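Local coordinates for fibronectin type-III domain-containing protein (Caldanaerobacter subterraneus subsp. tengcongensis, PDB 7JGT), which is of undetermined function but contributes here an extremely heat-stable fibronectin type III-like domain, cut from a longer bacterial protein and braced by surface salt bridges, at residues T21-W26 with K53-V58; Y35-V40 with Y67-R72. The protein carries 1 engineered substitution. One frame throughout, in Å; residues are numbered along the deposited sequence. Where two conformers were deposited one is given.

Interaction 1 of 2, residues T21-W26 with K53-V58; sequences TLRLRW and KLEYYV
E55 OE1 is gripped by R23 through two nitrogens: NE lies 3.3 Å from OE1 in a salt bridge, and a weaker bond comes from NH2. The carboxylate oxygen sits at the edge of the guanidinium, close to its plane, although the two planar groups are turned 76° apart. R23 reaches it with CG anti to the backbone N (chi1 172°) and the chain extended as far as NE, a course that runs beside Y57; R23 CG rests over the face of that ring in a CH-pi contact, 4.2 Å from the Y57 centroid. R25 CD covers one face of the R23 guanidinium. R23 NH1 also pairs with E13 of strand 11-14, to which R25 NH2 is salt-bridged too, so R23 bridges the acids of both flanking strands. Beneath them the backbones pair antiparallel: L24 N gives a bond of 2.7 Å to Y56 O, Y56 N returns one to L24 O, and L22 and V58 exchange another pair. W26 N continues the ladder to L54 O. The indole of W26 lies with one face against the backbone of L54, whose C atom is 3.5 Å above the ring plane. On the inward side L24 CD1 meets V58 CG2 at 4.0 Å. These ion pairs are probably among the surface salt bridges that aid heat stability; both strands belong to the three-stranded sheet of a fibronectin type III beta-sandwich.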
ATOM      1  N   THR A  21      -5.564  10.224   7.076  1.00 18.55           N
ATOM      2  CA  THR A  21      -5.737   9.387   5.896  1.00 17.94           C
ATOM      3  C   THR A  21      -4.564   9.581   4.951  1.00 14.95           C
ATOM      4  O   THR A  21      -4.034  10.687   4.831  1.00 17.34           O
ATOM      5  CB  THR A  21      -7.051   9.711   5.166  1.00 19.63           C
ATOM      6  OG1 THR A  21      -8.144   9.696   6.096  1.00 19.77           O
ATOM      7  CG2 THR A  21      -7.328   8.703   4.049  1.00 19.58           C
ATOM      8  N   LEU A  22      -4.162   8.495   4.291  1.00 17.31           N
ATOM      9  CA  LEU A  22      -3.205   8.555   3.196  1.00 12.84           C
ATOM     10  C   LEU A  22      -3.780   7.830   1.983  1.00 14.10           C
ATOM     11  O   LEU A  22      -4.562   6.883   2.115  1.00 14.71           O
ATOM     12  CB  LEU A  22      -1.858   7.946   3.591  1.00 12.69           C
ATOM     13  CG  LEU A  22      -1.044   8.723   4.633  1.00 12.80           C
ATOM     14  CD1 LEU A  22       0.169   7.910   5.041  1.00 15.33           C
ATOM     15  CD2 LEU A  22      -0.624  10.094   4.108  1.00 14.25           C
ATOM     16  N   ARG A  23      -3.397   8.298   0.801  1.00 15.03           N
ATOM     17  CA  ARG A  23      -3.838   7.708  -0.457  1.00 16.61           C
ATOM     18  C   ARG A  23      -2.703   6.862  -1.017  1.00 13.72           C
ATOM     19  O   ARG A  23      -1.592   7.362  -1.216  1.00 20.26           O
ATOM     20  CB  ARG A  23      -4.250   8.797  -1.447  1.00 22.19           C
ATOM     21  CG  ARG A  23      -4.559   8.315  -2.855  1.00 26.41           C
ATOM     22  CD  ARG A  23      -4.614   9.505  -3.809  1.00 28.27           C
ATOM     23  NE  ARG A  23      -5.254   9.184  -5.082  1.00 37.40           N
ATOM     24  CZ  ARG A  23      -5.075   9.868  -6.211  1.00 34.55           C
ATOM     25  NH1 ARG A  23      -4.258  10.919  -6.240  1.00 31.41           N
ATOM     26  NH2 ARG A  23      -5.713   9.495  -7.313  1.00 28.46           N
ATOM     27  N   LEU A  24      -2.978   5.580  -1.229  1.00 15.30           N
ATOM     28  CA  LEU A  24      -2.045   4.645  -1.839  1.00 12.89           C
ATOM     29  C   LEU A  24      -2.478   4.409  -3.280  1.00 15.66           C
ATOM     30  O   LEU A  24      -3.670   4.274  -3.554  1.00 14.44           O
ATOM     31  CB  LEU A  24      -2.020   3.313  -1.081  1.00 15.83           C
ATOM     32  CG  LEU A  24      -1.062   3.154   0.105  1.00 13.46           C
ATOM     33  CD1 LEU A  24      -1.359   4.183   1.170  1.00 14.00           C
ATOM     34  CD2 LEU A  24      -1.160   1.755   0.709  1.00 12.32           C
ATOM     35  N   ARG A  25      -1.505   4.359  -4.191  1.00 19.45           N
ATOM     36  CA  ARG A  25      -1.748   4.208  -5.625  1.00 20.29           C
ATOM     37  C   ARG A  25      -0.670   3.320  -6.225  1.00 11.79           C
ATOM     38  O   ARG A  25       0.480   3.343  -5.782  1.00 13.58           O
ATOM     39  CB  ARG A  25      -1.721   5.555  -6.359  1.00 24.11           C
ATOM     40  CG  ARG A  25      -2.989   6.350  -6.303  1.00 29.29           C
ATOM     41  CD  ARG A  25      -2.921   7.480  -7.322  1.00 34.84           C
ATOM     42  NE  ARG A  25      -1.856   8.430  -7.016  1.00 32.05           N
ATOM     43  CZ  ARG A  25      -1.331   9.279  -7.894  1.00 35.35           C
ATOM     44  NH1 ARG A  25      -1.767   9.301  -9.148  1.00 36.00           N
ATOM     45  NH2 ARG A  25      -0.371  10.112  -7.517  1.00 39.68           N
ATOM     46  N   TRP A  26      -1.041   2.540  -7.240  1.00 11.60           N
ATOM     47  CA  TRP A  26      -0.075   1.685  -7.919  1.00 15.24           C
ATOM     48  C   TRP A  26      -0.588   1.360  -9.316  1.00 14.93           C
ATOM     49  O   TRP A  26      -1.736   1.638  -9.670  1.00 13.62           O
ATOM     50  CB  TRP A  26       0.206   0.396  -7.125  1.00 13.24           C
ATOM     51  CG  TRP A  26      -1.044  -0.404  -6.838  1.00 15.66           C
ATOM     52  CD1 TRP A  26      -1.599  -1.375  -7.623  1.00 14.17           C
ATOM     53  CD2 TRP A  26      -1.888  -0.291  -5.683  1.00 12.95           C
ATOM     54  NE1 TRP A  26      -2.750  -1.856  -7.037  1.00 14.13           N
ATOM     55  CE2 TRP A  26      -2.940  -1.215  -5.841  1.00 15.98           C
ATOM     56  CE3 TRP A  26      -1.857   0.506  -4.537  1.00 15.41           C
ATOM     57  CZ2 TRP A  26      -3.959  -1.365  -4.891  1.00 16.67           C
ATOM     58  CZ3 TRP A  26      -2.871   0.358  -3.588  1.00 12.41           C
ATOM     59  CH2 TRP A  26      -3.911  -0.570  -3.782  1.00 11.81           C
ATOM     60  N   LYS A  53      -8.633  -3.119  -6.464  1.00 17.18           N
ATOM     61  CA  LYS A  53      -8.464  -1.781  -7.008  1.00 17.10           C
ATOM     62  C   LYS A  53      -6.989  -1.519  -7.297  1.00 14.27           C
ATOM     63  O   LYS A  53      -6.112  -2.334  -7.007  1.00 13.73           O
ATOM     64  CB  LYS A  53      -8.996  -0.734  -6.034  1.00 19.01           C
ATOM     65  CG  LYS A  53     -10.438  -0.947  -5.619  1.00 22.22           C
ATOM     66  CD  LYS A  53     -10.791  -0.102  -4.418  1.00 26.64           C
ATOM     67  CE  LYS A  53     -10.926   1.359  -4.792  1.00 32.80           C
ATOM     68  NZ  LYS A  53     -10.713   2.228  -3.609  1.00 36.56           N
ATOM     69  N   LEU A  54      -6.721  -0.350  -7.873  1.00 12.03           N
ATOM     70  CA  LEU A  54      -5.367   0.136  -8.098  1.00 14.26           C
ATOM     71  C   LEU A  54      -5.043   1.304  -7.179  1.00 18.39           C
ATOM     72  O   LEU A  54      -4.060   2.015  -7.395  1.00 15.15           O
ATOM     73  CB  LEU A  54      -5.187   0.547  -9.558  1.00 16.18           C
ATOM     74  CG  LEU A  54      -5.599  -0.556 -10.529  1.00 17.26           C
ATOM     75  CD1 LEU A  54      -5.587  -0.016 -11.953  1.00 19.14           C
ATOM     76  CD2 LEU A  54      -4.688  -1.777 -10.364  1.00 14.29           C
ATOM     77  N   GLU A  55      -5.871   1.531  -6.172  1.00 17.52           N
ATOM     78  CA  GLU A  55      -5.600   2.574  -5.204  1.00 18.87           C
ATOM     79  C   GLU A  55      -6.426   2.252  -3.982  1.00 19.13           C
ATOM     80  O   GLU A  55      -7.460   1.589  -4.079  1.00 19.01           O
ATOM     81  CB  GLU A  55      -5.944   3.970  -5.739  1.00 25.02           C
ATOM     82  CG  GLU A  55      -7.416   4.293  -5.708  1.00 24.39           C
ATOM     83  CD  GLU A  55      -7.696   5.770  -5.939  1.00 29.91           C
ATOM     84  OE1 GLU A  55      -6.745   6.528  -6.222  1.00 29.91           O
ATOM     85  OE2 GLU A  55      -8.873   6.168  -5.843  1.00 28.13           O
ATOM     86  N   TYR A  56      -5.965   2.737  -2.837  1.00 16.36           N
ATOM     87  CA  TYR A  56      -6.635   2.468  -1.582  1.00 16.83           C
ATOM     88  C   TYR A  56      -6.363   3.632  -0.650  1.00 16.87           C
ATOM     89  O   TYR A  56      -5.263   4.191  -0.638  1.00 14.16           O
ATOM     90  CB  TYR A  56      -6.156   1.144  -0.966  1.00 14.82           C
ATOM     91  CG  TYR A  56      -7.049   0.596   0.118  1.00 18.75           C
ATOM     92  CD1 TYR A  56      -8.104  -0.251  -0.189  1.00 19.69           C
ATOM     93  CD2 TYR A  56      -6.828   0.905   1.455  1.00 21.95           C
ATOM     94  CE1 TYR A  56      -8.920  -0.759   0.802  1.00 21.34           C
ATOM     95  CE2 TYR A  56      -7.647   0.400   2.451  1.00 20.16           C
ATOM     96  CZ  TYR A  56      -8.689  -0.429   2.113  1.00 19.01           C
ATOM     97  OH  TYR A  56      -9.516  -0.946   3.093  1.00 31.39           O
ATOM     98  N   TYR A  57      -7.386   4.015   0.098  1.00 16.62           N
ATOM     99  CA  TYR A  57      -7.280   5.090   1.074  1.00 21.03           C
ATOM    100  C   TYR A  57      -7.189   4.451   2.449  1.00 20.87           C
ATOM    101  O   TYR A  57      -8.152   3.839   2.913  1.00 15.07           O
ATOM    102  CB  TYR A  57      -8.476   6.029   0.994  1.00 19.19           C
ATOM    103  CG  TYR A  57      -8.444   6.953  -0.192  1.00 21.78           C
ATOM    104  CD1 TYR A  57      -8.937   6.544  -1.423  1.00 24.60           C
ATOM    105  CD2 TYR A  57      -7.927   8.241  -0.081  1.00 24.49           C
ATOM    106  CE1 TYR A  57      -8.919   7.388  -2.521  1.00 25.04           C
ATOM    107  CE2 TYR A  57      -7.905   9.098  -1.173  1.00 28.17           C
ATOM    108  CZ  TYR A  57      -8.401   8.660  -2.391  1.00 29.03           C
ATOM    109  OH  TYR A  57      -8.390   9.492  -3.484  1.00 29.42           O
ATOM    110  N   VAL A  58      -6.039   4.596   3.094  1.00 17.66           N
ATOM    111  CA  VAL A  58      -5.835   4.060   4.434  1.00 20.83           C
ATOM    112  C   VAL A  58      -6.284   5.129   5.421  1.00 21.83           C
ATOM    113  O   VAL A  58      -5.628   6.160   5.563  1.00 20.39           O
ATOM    114  CB  VAL A  58      -4.374   3.662   4.657  1.00 21.12           C
ATOM    115  CG1 VAL A  58      -4.159   3.202   6.103  1.00 20.51           C
ATOM    116  CG2 VAL A  58      -3.989   2.564   3.677  1.00 16.57           C
TER

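Interaction 2 of 2, residues Y35-V40 with Y67-R72; sequences YEIYLV and YCFALR. Engineered in segment 67-72: C68 (natural residue Thr).
E36 and R72 carry the charged part of the contact: R72 NH2 and NE both donate to E36 OE1, at 2.9 and 3.0 Å. They approach OE1 from the same face of the carboxylate, NH2 on the syn side and NE from above the plane, while OE1 stays near the guanidinium plane. R72 CG is wedged between the backbone N and the carbonyl carbon (chi1 64°), and the extended chain beyond it runs alongside E36. Y38 OH also points at OE1, but so closely that the details of this bond are doubtful, and the Y38 ring stands nearly perpendicular (88°) to the guanidinium. With an alanine in place of R72, the E36 carboxylate would probably lose its cationic mate, and the Y38 ring the guanidinium beside it. Backbone bonds join E36 with R72 and Y38 with A70 in both directions, A70 N to Y38 O measuring 2.8 Å. V40 N bonds to C68 O, and a water links V40 O with C68 N; C68 is an engineered residue. Apolar contacts fill the other face, where I37 CG1 meets L71 CD1 at 3.8 Å and L39 CD1 lies 3.6 Å from Y67 CD1, at the ring edge. On the same face as E36, Y38 and R72, V40 CG2 packs on A70 CB. Two antiparallel strands, salt-bridged outside and apolar inside, form the middle of the four-stranded sheet of a fibronectin type III sandwich.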
ATOM      1  N   TYR A  35      -4.302  -7.367  -4.648  1.00 12.73           N
ATOM      2  CA  TYR A  35      -3.159  -6.766  -3.984  1.00 11.10           C
ATOM      3  C   TYR A  35      -3.390  -6.773  -2.479  1.00 13.05           C
ATOM      4  O   TYR A  35      -4.524  -6.638  -2.012  1.00  9.82           O
ATOM      5  CB  TYR A  35      -2.931  -5.326  -4.478  1.00 12.20           C
ATOM      6  CG  TYR A  35      -2.840  -5.225  -5.982  1.00 12.78           C
ATOM      7  CD1 TYR A  35      -3.984  -5.045  -6.761  1.00 14.12           C
ATOM      8  CD2 TYR A  35      -1.612  -5.319  -6.627  1.00 14.22           C
ATOM      9  CE1 TYR A  35      -3.909  -4.949  -8.156  1.00 14.62           C
ATOM     10  CE2 TYR A  35      -1.529  -5.225  -8.013  1.00 13.32           C
ATOM     11  CZ  TYR A  35      -2.672  -5.046  -8.769  1.00 17.00           C
ATOM     12  OH  TYR A  35      -2.576  -4.959 -10.145  1.00 17.55           O
ATOM     13  N   GLU A  36      -2.303  -6.918  -1.730  1.00 12.89           N
ATOM     14  CA  GLU A  36      -2.326  -6.822  -0.278  1.00 11.89           C
ATOM     15  C   GLU A  36      -1.473  -5.646   0.156  1.00 12.88           C
ATOM     16  O   GLU A  36      -0.416  -5.388  -0.428  1.00  9.23           O
ATOM     17  CB  GLU A  36      -1.820  -8.102   0.385  1.00 11.10           C
ATOM     18  CG  GLU A  36      -2.598  -9.323  -0.044  1.00 12.93           C
ATOM     19  CD  GLU A  36      -2.102 -10.594   0.610  1.00 17.33           C
ATOM     20  OE1 GLU A  36      -1.033 -10.571   1.250  1.00 20.05           O
ATOM     21  OE2 GLU A  36      -2.788 -11.618   0.483  1.00 15.86           O
ATOM     22  N   ILE A  37      -1.949  -4.944   1.183  1.00 16.19           N
ATOM     23  CA  ILE A  37      -1.330  -3.730   1.704  1.00 14.14           C
ATOM     24  C   ILE A  37      -1.010  -3.952   3.174  1.00 12.28           C
ATOM     25  O   ILE A  37      -1.879  -4.381   3.939  1.00 12.68           O
ATOM     26  CB  ILE A  37      -2.259  -2.517   1.555  1.00 13.93           C
ATOM     27  CG1 ILE A  37      -2.466  -2.159   0.077  1.00 16.52           C
ATOM     28  CG2 ILE A  37      -1.708  -1.329   2.330  1.00 18.69           C
ATOM     29  CD1 ILE A  37      -3.684  -1.285  -0.093  1.00 19.36           C
ATOM     30  N   TYR A  38       0.212  -3.606   3.575  1.00 15.15           N
ATOM     31  CA  TYR A  38       0.646  -3.745   4.956  1.00 18.27           C
ATOM     32  C   TYR A  38       1.272  -2.452   5.438  1.00 16.89           C
ATOM     33  O   TYR A  38       1.911  -1.732   4.669  1.00 17.23           O
ATOM     34  CB  TYR A  38       1.655  -4.874   5.118  1.00 14.10           C
ATOM     35  CG  TYR A  38       1.095  -6.205   4.689  1.00 18.30           C
ATOM     36  CD1 TYR A  38       1.031  -6.553   3.343  1.00 20.17           C
ATOM     37  CD2 TYR A  38       0.615  -7.107   5.627  1.00 21.11           C
ATOM     38  CE1 TYR A  38       0.502  -7.766   2.942  1.00 22.37           C
ATOM     39  CE2 TYR A  38       0.081  -8.331   5.236  1.00 26.71           C
ATOM     40  CZ  TYR A  38       0.032  -8.655   3.895  1.00 21.38           C
ATOM     41  OH  TYR A  38      -0.492  -9.866   3.504  1.00 23.54           O
ATOM     42  N   LEU A  39       1.065  -2.164   6.720  1.00 15.54           N
ATOM     43  CA  LEU A  39       1.745  -1.068   7.401  1.00 18.15           C
ATOM     44  C   LEU A  39       3.054  -1.596   7.975  1.00 19.39           C
ATOM     45  O   LEU A  39       3.044  -2.558   8.751  1.00 21.17           O
ATOM     46  CB  LEU A  39       0.868  -0.493   8.514  1.00 18.13           C
ATOM     47  CG  LEU A  39       1.574   0.528   9.411  1.00 23.07           C
ATOM     48  CD1 LEU A  39       2.095   1.701   8.565  1.00 24.13           C
ATOM     49  CD2 LEU A  39       0.658   1.027  10.514  1.00 33.82           C
ATOM     50  N   VAL A  40       4.169  -0.979   7.590  1.00 18.22           N
ATOM     51  CA  VAL A  40       5.491  -1.365   8.074  1.00 25.32           C
ATOM     52  C   VAL A  40       5.842  -0.501   9.278  1.00 29.61           C
ATOM     53  O   VAL A  40       5.978   0.720   9.154  1.00 28.25           O
ATOM     54  CB  VAL A  40       6.551  -1.211   6.974  1.00 25.54           C
ATOM     55  CG1 VAL A  40       7.923  -1.596   7.510  1.00 34.51           C
ATOM     56  CG2 VAL A  40       6.171  -2.032   5.745  1.00 25.85           C
ATOM     57  N   TYR A  67       4.094   7.224   7.754  1.00 18.51           N
ATOM     58  CA  TYR A  67       3.734   5.823   7.644  1.00 17.20           C
ATOM     59  C   TYR A  67       4.422   5.221   6.429  1.00 17.09           C
ATOM     60  O   TYR A  67       4.438   5.829   5.358  1.00 14.85           O
ATOM     61  CB  TYR A  67       2.225   5.655   7.524  1.00 16.39           C
ATOM     62  CG  TYR A  67       1.474   5.949   8.798  1.00 19.19           C
ATOM     63  CD1 TYR A  67       1.290   4.966   9.761  1.00 19.16           C
ATOM     64  CD2 TYR A  67       0.935   7.213   9.039  1.00 19.67           C
ATOM     65  CE1 TYR A  67       0.588   5.231  10.934  1.00 25.00           C
ATOM     66  CE2 TYR A  67       0.238   7.491  10.206  1.00 21.06           C
ATOM     67  CZ  TYR A  67       0.067   6.498  11.153  1.00 24.29           C
ATOM     68  OH  TYR A  67      -0.633   6.767  12.316  1.00 23.54           O
ATOM     69  N   CYS A  68       5.005   4.040   6.604  0.56 16.98           N
ATOM     70  CA  CYS A  68       5.563   3.272   5.502  0.56 18.19           C
ATOM     71  C   CYS A  68       4.665   2.078   5.225  0.56 19.13           C
ATOM     72  O   CYS A  68       4.251   1.379   6.154  0.56 20.44           O
ATOM     73  CB  CYS A  68       6.980   2.790   5.805  0.56 18.97           C
ATOM     74  SG  CYS A  68       7.747   1.948   4.405  0.56 21.22           S
ATOM     75  N   PHE A  69       4.371   1.846   3.952  1.00 17.93           N
ATOM     76  CA  PHE A  69       3.516   0.742   3.549  1.00 19.35           C
ATOM     77  C   PHE A  69       4.288  -0.229   2.661  1.00 16.58           C
ATOM     78  O   PHE A  69       5.292   0.128   2.043  1.00 17.78           O
ATOM     79  CB  PHE A  69       2.257   1.258   2.838  1.00 15.10           C
ATOM     80  CG  PHE A  69       1.413   2.165   3.696  1.00 18.15           C
ATOM     81  CD1 PHE A  69       0.468   1.645   4.557  1.00 19.11           C
ATOM     82  CD2 PHE A  69       1.579   3.540   3.654  1.00 16.02           C
ATOM     83  CE1 PHE A  69      -0.297   2.483   5.355  1.00 19.92           C
ATOM     84  CE2 PHE A  69       0.809   4.381   4.451  1.00 17.36           C
ATOM     85  CZ  PHE A  69      -0.122   3.853   5.299  1.00 16.23           C
ATOM     86  N   ALA A  70       3.838  -1.475   2.639  1.00 13.79           N
ATOM     87  CA  ALA A  70       4.371  -2.476   1.728  1.00 15.03           C
ATOM     88  C   ALA A  70       3.211  -3.018   0.909  1.00 15.05           C
ATOM     89  O   ALA A  70       2.152  -3.329   1.461  1.00 14.27           O
ATOM     90  CB  ALA A  70       5.077  -3.605   2.478  1.00 17.91           C
ATOM     91  N   LEU A  71       3.416  -3.128  -0.396  1.00 11.31           N
ATOM     92  CA  LEU A  71       2.402  -3.569  -1.337  1.00 12.17           C
ATOM     93  C   LEU A  71       2.922  -4.772  -2.102  1.00 15.73           C
ATOM     94  O   LEU A  71       4.087  -4.795  -2.515  1.00 15.90           O
ATOM     95  CB  LEU A  71       2.051  -2.444  -2.324  1.00 12.13           C
ATOM     96  CG  LEU A  71       1.097  -2.787  -3.469  1.00 11.80           C
ATOM     97  CD1 LEU A  71      -0.353  -2.723  -3.023  1.00 14.37           C
ATOM     98  CD2 LEU A  71       1.357  -1.850  -4.648  1.00 16.40           C
ATOM     99  N   ARG A  72       2.066  -5.772  -2.299  1.00 14.21           N
ATOM    100  CA  ARG A  72       2.403  -6.883  -3.174  1.00 12.85           C
ATOM    101  C   ARG A  72       1.163  -7.321  -3.942  1.00 13.59           C
ATOM    102  O   ARG A  72       0.030  -7.105  -3.507  1.00 14.79           O
ATOM    103  CB  ARG A  72       2.979  -8.066  -2.388  1.00 13.66           C
ATOM    104  CG  ARG A  72       1.981  -8.694  -1.414  1.00 14.63           C
ATOM    105  CD  ARG A  72       2.690  -9.679  -0.496  1.00 20.54           C
ATOM    106  NE  ARG A  72       1.765 -10.508   0.279  1.00 15.89           N
ATOM    107  CZ  ARG A  72       2.141 -11.580   0.965  1.00 18.78           C
ATOM    108  NH1 ARG A  72       3.416 -11.949   0.963  1.00 15.16           N
ATOM    109  NH2 ARG A  72       1.249 -12.293   1.648  1.00 17.50           N
TER
HETATM  110  O   HOH W   1       5.386   3.173   9.342  1.00 22.87           O

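In the fold
From the N terminus, the chain runs through strand 11-14 into 22-25, enters the other sheet at 34-41 and 44-51, and returns as 55-58, where interaction 1 closes a loop of 26 residues. Strand 66-75 then pairs with 34-41, so interaction 2 closes a second loop of equal length. The segments alternate along the sequence, and the two loops cross instead of nesting. Interaction 1 joins the middle strand of the three-stranded sheet, 22-25, to its edge strand 55-58, and interaction 2 the two central strands of the four-stranded one. Their centres lie about 10 Å apart, and the sheets meet where W26 packs on Y35 and L71, and L24 on I37, in the core of the sandwich.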